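Local structure of carboxylesterase (Est-2) (Archaeoglobus fulgidus, 5FRD) at residues I105-G113 with I188-V196; I7-L16 with Y70-T79. The protein is a thermophilic carboxylesterase that probably hydrolyses carboxylic ester bonds and binds coenzyme A in the vicinity of its active site. One frame throughout, in Å; residues are numbered along the deposited sequence.

How the contacts relate
Both contacts reach the same central sheet, with centres 21 Å apart. Contact 1 joins two neighbouring parallel strands deep in the sheet. Contact 2 lays helix 65-79 against the antiparallel hairpin at one edge of the sheet. Contact 2 closes in the chain before contact 1 opens. They also touch: I105 CD1 packs on S73 CB at 3.9 Å. The C-terminal end of contact 1, at G113, approaches the coenzyme A site. G113 lies about 9 Å from the bound coenzyme A and about 8 Å from the side chain of L202, a coenzyme A-binding residue. G113 also touches the probable Ser-His-Asp triad of S89, H228 and D200. Contact 2 lies away from these sites.

Contact 1. Residues I105-G113 with I188-V196; sequences ICLALVLVG and IGVPTLVIV
L109 and T192 sit opposite each other on the parallel strands 108-112 and 192-196, whose axes run 9° apart. The backbone bonds form the first shell. L109 N donates to P191 O at 3.0 Å, and L109 O accepts from L193 N at 2.9 Å. L111 repeats the pattern with L193 O and I195 N, and G113 N ends it on I195 O. Between these bonds CA-H groups approach the same carbonyls; V110 CA is 3.2 Å from L193 O.

V110 and L193 run alongside each other on one face. V110 CG1, anti to the backbone N (chi1 180°), leans along the strand to I195 CD1 at 4.0 Å, while CG2 meets L193 CB. On the other face L111 CD1 meets T192 CG2 at 4.1 Å. There V190 CG2 meets L109 CG at about a right angle. T192 OG1 donates to V190 O at 3.2 Å from above the carbonyl plane, tying the strand start to the loop before it.

Helices flank both faces. F238 and F245 of helix 235-249 pack on V112, I195, A108 and L193; F211 of helix 205-214 packs on L111 and V194. The other edge of strand 106-112 bonds to strand 83-88. This is the parallel part of the central sheet of the alpha/beta hydrolase fold. The largely helical chain between them matches where the family commonly inserts its lid.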
ATOM      1  N   ILE A 105      -2.580  -9.615 -14.612  1.00 17.73           N
ATOM      2  CA  ILE A 105      -2.151 -10.255 -13.360  1.00 17.72           C
ATOM      3  C   ILE A 105      -2.972  -9.813 -12.141  1.00 17.96           C
ATOM      4  O   ILE A 105      -2.751 -10.350 -11.080  1.00 18.10           O
ATOM      5  CB  ILE A 105      -0.628 -10.121 -13.071  1.00 18.20           C
ATOM      6  CG1 ILE A 105      -0.230  -8.714 -12.684  1.00 17.73           C
ATOM      7  CG2 ILE A 105       0.203 -10.641 -14.267  1.00 18.88           C
ATOM      8  CD1 ILE A 105       1.247  -8.495 -12.421  1.00 19.41           C
ATOM      9  N   CYS A 106      -3.899  -8.874 -12.348  1.00 16.95           N
ATOM     10  CA  CYS A 106      -4.750  -8.339 -11.283  0.70 17.62           C
ATOM     11  C   CYS A 106      -6.122  -8.954 -11.325  1.00 20.26           C
ATOM     12  O   CYS A 106      -6.888  -8.743 -12.294  1.00 23.46           O
ATOM     13  CB  CYS A 106      -4.915  -6.867 -11.447  0.70 16.69           C
ATOM     14  SG  CYS A 106      -3.379  -5.994 -11.319  0.70 19.51           S
ATOM     15  N   LEU A 107      -6.452  -9.722 -10.311  1.00 15.74           N
ATOM     16  CA  LEU A 107      -7.775 -10.272 -10.175  1.00 17.36           C
ATOM     17  C   LEU A 107      -8.740  -9.222  -9.627  1.00 18.88           C
ATOM     18  O   LEU A 107      -9.948  -9.234  -9.917  1.00 19.44           O
ATOM     19  CB  LEU A 107      -7.791 -11.452  -9.230  1.00 18.14           C
ATOM     20  CG  LEU A 107      -6.816 -12.596  -9.545  1.00 19.04           C
ATOM     21  CD1 LEU A 107      -6.887 -13.623  -8.446  1.00 23.39           C
ATOM     22  CD2 LEU A 107      -7.154 -13.196 -10.913  1.00 21.95           C
ATOM     23  N   ALA A 108      -8.196  -8.302  -8.834  1.00 15.76           N
ATOM     24  CA  ALA A 108      -8.987  -7.247  -8.184  1.00 15.83           C
ATOM     25  C   ALA A 108      -7.989  -6.301  -7.534  1.00 15.72           C
ATOM     26  O   ALA A 108      -6.815  -6.621  -7.413  1.00 14.42           O
ATOM     27  CB  ALA A 108      -9.905  -7.819  -7.122  1.00 16.57           C
ATOM     28  N   LEU A 109      -8.445  -5.109  -7.148  1.00 15.10           N
ATOM     29  CA  LEU A 109      -7.621  -4.080  -6.526  1.00 14.37           C
ATOM     30  C   LEU A 109      -8.202  -3.725  -5.175  1.00 15.85           C
ATOM     31  O   LEU A 109      -9.423  -3.609  -5.059  1.00 15.37           O
ATOM     32  CB  LEU A 109      -7.576  -2.837  -7.383  1.00 17.89           C
ATOM     33  CG  LEU A 109      -6.676  -2.838  -8.603  1.00 19.58           C
ATOM     34  CD1 LEU A 109      -6.852  -1.551  -9.392  1.00 22.20           C
ATOM     35  CD2 LEU A 109      -5.212  -2.918  -8.191  1.00 24.36           C
ATOM     36  N   VAL A 110      -7.357  -3.529  -4.177  1.00 13.68           N
ATOM     37  CA  VAL A 110      -7.764  -3.043  -2.870  1.00 12.72           C
ATOM     38  C   VAL A 110      -6.901  -1.826  -2.634  1.00 13.02           C
ATOM     39  O   VAL A 110      -5.690  -1.918  -2.500  1.00 14.10           O
ATOM     40  CB  VAL A 110      -7.644  -4.090  -1.796  1.00 13.29           C
ATOM     41  CG1 VAL A 110      -8.082  -3.490  -0.454  1.00 13.44           C
ATOM     42  CG2 VAL A 110      -8.422  -5.339  -2.136  1.00 14.28           C
ATOM     43  N   LEU A 111      -7.517  -0.652  -2.639  1.00 12.59           N
ATOM     44  CA  LEU A 111      -6.855   0.627  -2.532  1.00 13.55           C
ATOM     45  C   LEU A 111      -7.100   1.129  -1.118  1.00 13.56           C
ATOM     46  O   LEU A 111      -8.239   1.425  -0.745  1.00 14.38           O
ATOM     47  CB  LEU A 111      -7.410   1.604  -3.555  1.00 13.31           C
ATOM     48  CG  LEU A 111      -7.227   1.154  -5.001  1.00 14.68           C
ATOM     49  CD1 LEU A 111      -7.959   2.129  -5.912  1.00 17.73           C
ATOM     50  CD2 LEU A 111      -5.746   1.045  -5.377  1.00 17.78           C
ATOM     51  N   VAL A 112      -6.047   1.195  -0.330  1.00 12.10           N
ATOM     52  CA  VAL A 112      -6.119   1.492   1.087  1.00 13.73           C
ATOM     53  C   VAL A 112      -5.361   2.782   1.366  1.00 13.65           C
ATOM     54  O   VAL A 112      -4.164   2.878   1.095  1.00 14.32           O
ATOM     55  CB  VAL A 112      -5.480   0.366   1.936  1.00 13.96           C
ATOM     56  CG1 VAL A 112      -5.730   0.645   3.406  1.00 13.81           C
ATOM     57  CG2 VAL A 112      -6.013  -1.020   1.545  1.00 14.94           C
ATOM     58  N   GLY A 113      -6.027   3.790   1.945  1.00 12.49           N
ATOM     59  CA  GLY A 113      -5.327   5.003   2.327  1.00 13.39           C
ATOM     60  C   GLY A 113      -4.436   5.530   1.202  1.00 14.02           C
ATOM     61  O   GLY A 113      -3.210   5.701   1.364  1.00 13.41           O
ATOM     62  N   ILE A 188     -10.737   1.322 -14.728  1.00 22.45           N
ATOM     63  CA  ILE A 188     -10.417   0.172 -13.915  0.70 20.00           C
ATOM     64  C   ILE A 188     -11.553  -0.815 -14.119  1.00 20.79           C
ATOM     65  O   ILE A 188     -12.714  -0.559 -13.725  1.00 23.47           O
ATOM     66  CB  ILE A 188     -10.276   0.530 -12.433  0.70 20.75           C
ATOM     67  CG1 ILE A 188      -9.229   1.644 -12.270  0.70 28.28           C
ATOM     68  CG2 ILE A 188      -9.967  -0.716 -11.609  0.70 21.22           C
ATOM     69  CD1 ILE A 188      -7.806   1.229 -12.510  0.70 25.44           C
ATOM     70  N   GLY A 189     -11.229  -1.947 -14.739  0.50 20.77           N
ATOM     71  CA  GLY A 189     -12.228  -2.947 -15.109  0.50 22.54           C
ATOM     72  C   GLY A 189     -12.434  -4.091 -14.132  0.50 20.70           C
ATOM     73  O   GLY A 189     -13.361  -4.888 -14.277  0.50 24.07           O
ATOM     74  N   VAL A 190     -11.584  -4.177 -13.116  1.00 19.48           N
ATOM     75  CA  VAL A 190     -11.656  -5.269 -12.147  1.00 17.91           C
ATOM     76  C   VAL A 190     -12.408  -4.830 -10.899  1.00 15.90           C
ATOM     77  O   VAL A 190     -12.494  -3.611 -10.642  1.00 18.33           O
ATOM     78  CB  VAL A 190     -10.262  -5.828 -11.766  1.00 17.40           C
ATOM     79  CG1 VAL A 190      -9.597  -6.480 -12.964  1.00 22.34           C
ATOM     80  CG2 VAL A 190      -9.359  -4.783 -11.141  1.00 20.38           C
ATOM     81  N   PRO A 191     -12.908  -5.784 -10.116  1.00 16.90           N
ATOM     82  CA  PRO A 191     -13.525  -5.419  -8.850  1.00 17.43           C
ATOM     83  C   PRO A 191     -12.522  -4.684  -7.975  1.00 16.66           C
ATOM     84  O   PRO A 191     -11.341  -5.046  -7.928  1.00 16.40           O
ATOM     85  CB  PRO A 191     -13.926  -6.752  -8.236  1.00 18.50           C
ATOM     86  CG  PRO A 191     -14.035  -7.677  -9.416  1.00 21.46           C
ATOM     87  CD  PRO A 191     -12.975  -7.243 -10.345  1.00 17.22           C
ATOM     88  N   THR A 192     -12.999  -3.690  -7.251  1.00 17.26           N
ATOM     89  CA  THR A 192     -12.158  -2.831  -6.444  1.00 14.39           C
ATOM     90  C   THR A 192     -12.812  -2.646  -5.080  1.00 16.65           C
ATOM     91  O   THR A 192     -14.021  -2.441  -4.974  1.00 18.72           O
ATOM     92  CB  THR A 192     -11.902  -1.507  -7.176  1.00 17.08           C
ATOM     93  OG1 THR A 192     -11.191  -1.742  -8.417  1.00 19.47           O
ATOM     94  CG2 THR A 192     -11.027  -0.586  -6.394  1.00 19.19           C
ATOM     95  N   LEU A 193     -11.991  -2.699  -4.048  1.00 14.83           N
ATOM     96  CA  LEU A 193     -12.390  -2.372  -2.680  1.00 15.23           C
ATOM     97  C   LEU A 193     -11.574  -1.182  -2.269  1.00 14.23           C
ATOM     98  O   LEU A 193     -10.344  -1.156  -2.471  1.00 14.98           O
ATOM     99  CB  LEU A 193     -12.142  -3.545  -1.745  1.00 14.80           C
ATOM    100  CG  LEU A 193     -12.493  -3.327  -0.271  1.00 16.49           C
ATOM    101  CD1 LEU A 193     -13.991  -3.116  -0.114  1.00 20.92           C
ATOM    102  CD2 LEU A 193     -12.039  -4.512   0.530  1.00 15.79           C
ATOM    103  N   VAL A 194     -12.244  -0.150  -1.747  1.00 14.31           N
ATOM    104  CA  VAL A 194     -11.571   1.100  -1.371  1.00 14.07           C
ATOM    105  C   VAL A 194     -11.755   1.240   0.130  1.00 14.77           C
ATOM    106  O   VAL A 194     -12.905   1.209   0.611  1.00 15.48           O
ATOM    107  CB  VAL A 194     -12.163   2.302  -2.129  1.00 14.97           C
ATOM    108  CG1 VAL A 194     -11.476   3.588  -1.767  1.00 15.75           C
ATOM    109  CG2 VAL A 194     -12.125   2.077  -3.648  1.00 16.28           C
ATOM    110  N   ILE A 195     -10.663   1.308   0.886  1.00 12.91           N
ATOM    111  CA  ILE A 195     -10.711   1.300   2.331  1.00 13.53           C
ATOM    112  C   ILE A 195      -9.985   2.514   2.869  1.00 14.23           C
ATOM    113  O   ILE A 195      -8.849   2.791   2.447  1.00 14.44           O
ATOM    114  CB  ILE A 195     -10.060   0.039   2.944  1.00 15.71           C
ATOM    115  CG1 ILE A 195     -10.726  -1.253   2.448  1.00 19.62           C
ATOM    116  CG2 ILE A 195     -10.090   0.087   4.458  1.00 17.86           C
ATOM    117  CD1 ILE A 195     -10.038  -2.551   2.896  1.00 21.64           C
ATOM    118  N   VAL A 196     -10.595   3.229   3.824  1.00 13.97           N
ATOM    119  CA  VAL A 196      -9.932   4.346   4.468  1.00 15.40           C
ATOM    120  C   VAL A 196     -10.360   4.377   5.919  1.00 15.06           C
ATOM    121  O   VAL A 196     -11.500   4.049   6.236  1.00 15.16           O
ATOM    122  CB  VAL A 196     -10.235   5.680   3.730  1.00 14.68           C
ATOM    123  CG1 VAL A 196     -11.718   5.994   3.731  1.00 18.57           C
ATOM    124  CG2 VAL A 196      -9.437   6.843   4.286  1.00 15.75           C
TER

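Contact 2. Residues I7-L16 with Y70-T79; sequences IDVDGVKVSL and YYASESLKKT
V9 packs on Y71 and E74 where the beta hairpin of 7-16 lies against helix 65-79. The hairpin closes with a type I' turn from V9 to V12. It forms the antiparallel end of the sheet in this alpha/beta hydrolase fold.

Apolar contacts carry most of the joint. With chi1 at 177°, the CG1 branch of V9 extends away from its own backbone N and reaches between Y71 CD1 and E74 CB, 3.7 Å from each. Its other branch, CG2, approaches S75 OG. V12 crosses the Y71 side chain at about a right angle, with V12 CG2 3.9 Å from Y71 CE1. The Y71 ring thus touches a valine on each strand beside the turn. With an alanine in place of Y71, a gap would probably open beside V9 and V12, leaving the turn end less firmly seated on the helix. Further along, I7 CD1 sits over the small S75, 3.5 Å from S75 OG. L16 CD2 meets T79 CG2 at 4.2 Å. Within the helix, E74 CG lies over one face of the Y70 ring, offset toward the rim. I49 of strand 47-49 touches V14, L16 and S75, and F25 of strand 24-27 touches L16, S75 and T79.

Polar contacts lie toward the outside. In one D10 conformer Y70 OH donates to D10 OD2, with the carboxylate and ring planes 30° apart; the bond is very short and should be treated as doubtful. In one modelled conformer each of D8 and K78, a water donates to D8 O and accepts from K78 NZ.

Within the helix, S75 is held by its own hydroxyl. S75 OG donates to Y71 O at 2.8 Å, and S75 N reaches that oxygen from the opposite face of the carbonyl plane.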
ATOM      1  N   ILE A   7      13.435 -13.774  -3.780  1.00 12.81           N
ATOM      2  CA  ILE A   7      13.413 -13.986  -5.236  1.00 14.18           C
ATOM      3  C   ILE A   7      14.390 -13.010  -5.859  1.00 14.16           C
ATOM      4  O   ILE A   7      14.948 -12.122  -5.205  1.00 15.38           O
ATOM      5  CB  ILE A   7      11.995 -13.782  -5.828  1.00 14.84           C
ATOM      6  CG1 ILE A   7      11.533 -12.339  -5.710  1.00 14.48           C
ATOM      7  CG2 ILE A   7      11.028 -14.758  -5.190  1.00 14.63           C
ATOM      8  CD1 ILE A   7      10.245 -12.056  -6.428  1.00 15.71           C
ATOM      9  N   ASP A   8      14.622 -13.189  -7.164  1.00 15.48           N
ATOM     10  CA  ASP A   8      15.488 -12.292  -7.923  0.70 18.44           C
ATOM     11  C   ASP A   8      14.687 -11.645  -9.030  1.00 17.21           C
ATOM     12  O   ASP A   8      13.989 -12.339  -9.768  1.00 20.71           O
ATOM     13  CB  ASP A   8      16.649 -13.070  -8.537  0.70 20.20           C
ATOM     14  CG  ASP A   8      17.600 -12.154  -9.298  0.70 25.14           C
ATOM     15  OD1 ASP A   8      18.416 -11.482  -8.641  0.70 32.47           O
ATOM     16  OD2 ASP A   8      17.487 -12.083 -10.547  0.70 31.58           O
ATOM     17  N   VAL A   9      14.769 -10.324  -9.122  1.00 16.56           N
ATOM     18  CA  VAL A   9      14.196  -9.578 -10.222  1.00 16.96           C
ATOM     19  C   VAL A   9      15.322  -8.818 -10.942  1.00 18.39           C
ATOM     20  O   VAL A   9      15.791  -7.803 -10.455  1.00 20.21           O
ATOM     21  CB  VAL A   9      13.090  -8.599  -9.764  1.00 20.21           C
ATOM     22  CG1 VAL A   9      12.553  -7.783 -10.930  1.00 22.79           C
ATOM     23  CG2 VAL A   9      11.969  -9.380  -9.080  1.00 20.96           C
ATOM     24  N   ASP A  10      15.717  -9.341 -12.122  1.00 25.38           N
ATOM     25  CA  ASP A  10      16.804  -8.742 -12.926  0.70 26.43           C
ATOM     26  C   ASP A  10      18.070  -8.457 -12.126  1.00 25.68           C
ATOM     27  O   ASP A  10      18.697  -7.413 -12.281  1.00 30.33           O
ATOM     28  CB  ASP A  10      16.326  -7.434 -13.561  0.70 29.81           C
ATOM     29  CG  ASP A  10      15.097  -7.614 -14.410  0.70 35.52           C
ATOM     30  OD1 ASP A  10      14.828  -8.751 -14.849  0.70 39.38           O
ATOM     31  OD2 ASP A  10      14.399  -6.602 -14.630  0.70 40.43           O
ATOM     32  N   GLY A  11      18.423  -9.374 -11.245  1.00 22.94           N
ATOM     33  CA  GLY A  11      19.593  -9.216 -10.412  1.00 22.41           C
ATOM     34  C   GLY A  11      19.411  -8.452  -9.108  1.00 25.35           C
ATOM     35  O   GLY A  11      20.364  -8.303  -8.354  1.00 27.86           O
ATOM     36  N   VAL A  12      18.199  -7.959  -8.844  1.00 21.76           N
ATOM     37  CA  VAL A  12      17.874  -7.276  -7.593  1.00 20.59           C
ATOM     38  C   VAL A  12      17.190  -8.325  -6.700  1.00 16.62           C
ATOM     39  O   VAL A  12      16.173  -8.915  -7.090  1.00 17.81           O
ATOM     40  CB  VAL A  12      16.934  -6.082  -7.836  1.00 21.29           C
ATOM     41  CG1 VAL A  12      16.559  -5.378  -6.525  1.00 22.87           C
ATOM     42  CG2 VAL A  12      17.586  -5.081  -8.786  1.00 23.48           C
ATOM     43  N   LYS A  13      17.782  -8.571  -5.541  1.00 17.48           N
ATOM     44  CA  LYS A  13      17.193  -9.463  -4.540  0.70 15.44           C
ATOM     45  C   LYS A  13      15.970  -8.764  -3.944  1.00 15.86           C
ATOM     46  O   LYS A  13      16.089  -7.644  -3.431  1.00 16.86           O
ATOM     47  CB  LYS A  13      18.190  -9.830  -3.450  0.70 20.64           C
ATOM     48  CG  LYS A  13      17.597 -10.679  -2.319  0.70 33.05           C
ATOM     49  CD  LYS A  13      18.650 -11.222  -1.346  0.70 47.53           C
ATOM     50  CE  LYS A  13      19.355 -10.215  -0.460  0.70 46.64           C
ATOM     51  NZ  LYS A  13      18.520  -9.048  -0.066  0.70 39.40           N
ATOM     52  N   VAL A  14      14.842  -9.459  -4.019  1.00 13.53           N
ATOM     53  CA  VAL A  14      13.575  -8.975  -3.447  1.00 13.82           C
ATOM     54  C   VAL A  14      13.145  -9.969  -2.383  1.00 12.87           C
ATOM     55  O   VAL A  14      12.988 -11.150  -2.647  1.00 13.19           O
ATOM     56  CB  VAL A  14      12.493  -8.802  -4.514  1.00 13.89           C
ATOM     57  CG1 VAL A  14      11.150  -8.413  -3.888  1.00 13.76           C
ATOM     58  CG2 VAL A  14      12.908  -7.726  -5.529  1.00 15.10           C
ATOM     59  N   SER A  15      12.900  -9.460  -1.165  1.00 12.05           N
ATOM     60  CA  SER A  15      12.346 -10.261  -0.091  1.00 12.31           C
ATOM     61  C   SER A  15      10.844 -10.060  -0.000  1.00 11.21           C
ATOM     62  O   SER A  15      10.350  -8.970  -0.309  1.00 12.77           O
ATOM     63  CB  SER A  15      12.987  -9.883   1.224  1.00 12.04           C
ATOM     64  OG  SER A  15      12.664 -10.856   2.224  1.00 13.89           O
ATOM     65  N   LEU A  16      10.163 -11.110   0.390  1.00 11.37           N
ATOM     66  CA  LEU A  16       8.724 -11.053   0.686  1.00 11.07           C
ATOM     67  C   LEU A  16       8.443 -11.788   1.972  1.00 12.32           C
ATOM     68  O   LEU A  16       9.133 -12.730   2.327  1.00 12.36           O
ATOM     69  CB  LEU A  16       7.868 -11.621  -0.443  1.00 12.50           C
ATOM     70  CG  LEU A  16       8.090 -11.009  -1.839  1.00 11.89           C
ATOM     71  CD1 LEU A  16       9.091 -11.826  -2.670  1.00 13.90           C
ATOM     72  CD2 LEU A  16       6.801 -10.896  -2.611  1.00 12.50           C
ATOM     73  N   TYR A  70       7.132  -2.075 -11.690  1.00 16.19           N
ATOM     74  CA  TYR A  70       7.845  -3.133 -12.378  1.00 18.30           C
ATOM     75  C   TYR A  70       8.332  -4.192 -11.395  1.00 15.48           C
ATOM     76  O   TYR A  70       8.087  -5.384 -11.589  1.00 15.73           O
ATOM     77  CB  TYR A  70       9.024  -2.573 -13.183  1.00 17.52           C
ATOM     78  CG  TYR A  70       9.874  -3.656 -13.768  1.00 18.89           C
ATOM     79  CD1 TYR A  70       9.427  -4.343 -14.893  1.00 20.84           C
ATOM     80  CD2 TYR A  70      11.064  -4.031 -13.174  1.00 21.19           C
ATOM     81  CE1 TYR A  70      10.176  -5.374 -15.441  1.00 25.41           C
ATOM     82  CE2 TYR A  70      11.816  -5.073 -13.718  1.00 23.42           C
ATOM     83  CZ  TYR A  70      11.354  -5.731 -14.843  1.00 26.13           C
ATOM     84  OH  TYR A  70      12.069  -6.759 -15.421  1.00 35.24           O
ATOM     85  N   TYR A  71       9.018  -3.784 -10.328  1.00 15.83           N
ATOM     86  CA  TYR A  71       9.445  -4.758  -9.320  1.00 14.81           C
ATOM     87  C   TYR A  71       8.271  -5.504  -8.683  1.00 14.78           C
ATOM     88  O   TYR A  71       8.340  -6.715  -8.480  1.00 15.02           O
ATOM     89  CB  TYR A  71      10.310  -4.137  -8.223  1.00 14.63           C
ATOM     90  CG  TYR A  71      11.656  -3.717  -8.723  1.00 17.64           C
ATOM     91  CD1 TYR A  71      12.635  -4.671  -9.018  1.00 20.95           C
ATOM     92  CD2 TYR A  71      11.952  -2.377  -8.937  1.00 21.15           C
ATOM     93  CE1 TYR A  71      13.867  -4.287  -9.530  1.00 24.97           C
ATOM     94  CE2 TYR A  71      13.187  -1.983  -9.435  1.00 22.00           C
ATOM     95  CZ  TYR A  71      14.125  -2.944  -9.734  1.00 25.55           C
ATOM     96  OH  TYR A  71      15.348  -2.545 -10.229  1.00 26.81           O
ATOM     97  N   ALA A  72       7.180  -4.796  -8.419  1.00 13.64           N
ATOM     98  CA  ALA A  72       6.025  -5.437  -7.843  1.00 13.17           C
ATOM     99  C   ALA A  72       5.396  -6.438  -8.784  1.00 13.22           C
ATOM    100  O   ALA A  72       5.036  -7.523  -8.382  1.00 15.27           O
ATOM    101  CB  ALA A  72       5.021  -4.401  -7.383  1.00 14.97           C
ATOM    102  N   SER A  73       5.230  -6.051 -10.062  1.00 14.03           N
ATOM    103  CA  SER A  73       4.648  -6.953 -11.029  0.50 13.50           C
ATOM    104  C   SER A  73       5.472  -8.226 -11.263  1.00 12.75           C
ATOM    105  O   SER A  73       4.911  -9.329 -11.269  1.00 14.89           O
ATOM    106  CB  SER A  73       4.365  -6.232 -12.328  0.50 15.20           C
ATOM    107  OG  SER A  73       5.528  -5.718 -12.919  0.50 18.30           O
ATOM    108  N   GLU A  74       6.782  -8.068 -11.403  1.00 13.95           N
ATOM    109  CA  GLU A  74       7.647  -9.221 -11.558  1.00 15.80           C
ATOM    110  C   GLU A  74       7.590 -10.120 -10.345  1.00 14.84           C
ATOM    111  O   GLU A  74       7.570 -11.341 -10.434  1.00 15.82           O
ATOM    112  CB  GLU A  74       9.095  -8.786 -11.824  1.00 17.21           C
ATOM    113  CG  GLU A  74       9.294  -8.169 -13.193  1.00 18.33           C
ATOM    114  CD  GLU A  74       9.079  -9.180 -14.308  1.00 24.81           C
ATOM    115  OE1 GLU A  74       9.730 -10.234 -14.294  1.00 28.68           O
ATOM    116  OE2 GLU A  74       8.215  -8.946 -15.164  1.00 27.35           O
ATOM    117  N   SER A  75       7.533  -9.506  -9.162  1.00 12.87           N
ATOM    118  CA  SER A  75       7.471 -10.288  -7.937  1.00 13.60           C
ATOM    119  C   SER A  75       6.141 -11.028  -7.759  1.00 14.25           C
ATOM    120  O   SER A  75       6.121 -12.152  -7.316  1.00 14.15           O
ATOM    121  CB  SER A  75       7.714  -9.377  -6.721  1.00 13.21           C
ATOM    122  OG  SER A  75       8.993  -8.769  -6.745  1.00 13.55           O
ATOM    123  N   LEU A  76       5.042 -10.394  -8.142  1.00 11.99           N
ATOM    124  CA  LEU A  76       3.755 -11.020  -8.138  1.00 12.64           C
ATOM    125  C   LEU A  76       3.754 -12.223  -9.085  1.00 12.78           C
ATOM    126  O   LEU A  76       3.373 -13.315  -8.716  1.00 14.33           O
ATOM    127  CB  LEU A  76       2.676  -9.982  -8.496  1.00 13.14           C
ATOM    128  CG  LEU A  76       1.225 -10.354  -8.362  1.00 14.28           C
ATOM    129  CD1 LEU A  76       0.352  -9.110  -8.384  1.00 16.55           C
ATOM    130  CD2 LEU A  76       0.747 -11.354  -9.412  1.00 14.63           C
ATOM    131  N   LYS A  77       4.219 -11.997 -10.303  1.00 13.83           N
ATOM    132  CA  LYS A  77       4.269 -13.079 -11.287  0.70 14.92           C
ATOM    133  C   LYS A  77       5.052 -14.289 -10.769  1.00 14.62           C
ATOM    134  O   LYS A  77       4.639 -15.431 -10.982  1.00 17.62           O
ATOM    135  CB  LYS A  77       4.894 -12.581 -12.589  0.70 16.99           C
ATOM    136  CG  LYS A  77       4.007 -11.670 -13.400  0.70 21.98           C
ATOM    137  CD  LYS A  77       4.804 -11.023 -14.533  0.70 27.66           C
ATOM    138  CE  LYS A  77       3.962 -10.052 -15.334  0.70 33.17           C
ATOM    139  NZ  LYS A  77       4.761  -9.382 -16.398  0.70 37.90           N
ATOM    140  N   LYS A  78       6.157 -14.044 -10.056  1.00 14.94           N
ATOM    141  CA  LYS A  78       7.055 -15.115  -9.569  0.70 15.70           C
ATOM    142  C   LYS A  78       6.570 -15.820  -8.314  1.00 15.20           C
ATOM    143  O   LYS A  78       7.115 -16.856  -7.937  1.00 17.84           O
ATOM    144  CB  LYS A  78       8.460 -14.555  -9.310  0.70 17.65           C
ATOM    145  CG  LYS A  78       9.230 -14.208 -10.588  0.70 23.56           C
ATOM    146  CD  LYS A  78      10.515 -13.444 -10.277  0.70 24.95           C
ATOM    147  CE  LYS A  78      11.146 -12.826 -11.512  0.70 38.56           C
ATOM    148  NZ  LYS A  78      11.670 -13.857 -12.445  0.70 40.08           N
ATOM    149  N   THR A  79       5.568 -15.249  -7.631  1.00 14.60           N
ATOM    150  CA  THR A  79       5.097 -15.822  -6.387  1.00 14.60           C
ATOM    151  C   THR A  79       3.710 -16.419  -6.505  1.00 14.94           C
ATOM    152  O   THR A  79       3.506 -17.590  -6.208  1.00 17.98           O
ATOM    153  CB  THR A  79       5.149 -14.775  -5.237  1.00 13.93           C
ATOM    154  OG1 THR A  79       4.456 -13.596  -5.635  1.00 14.53           O
ATOM    155  CG2 THR A  79       6.563 -14.449  -4.856  1.00 15.78           C
TER
HETATM  156  O   HOH W   1      13.951 -14.891 -11.034  1.00 27.43           O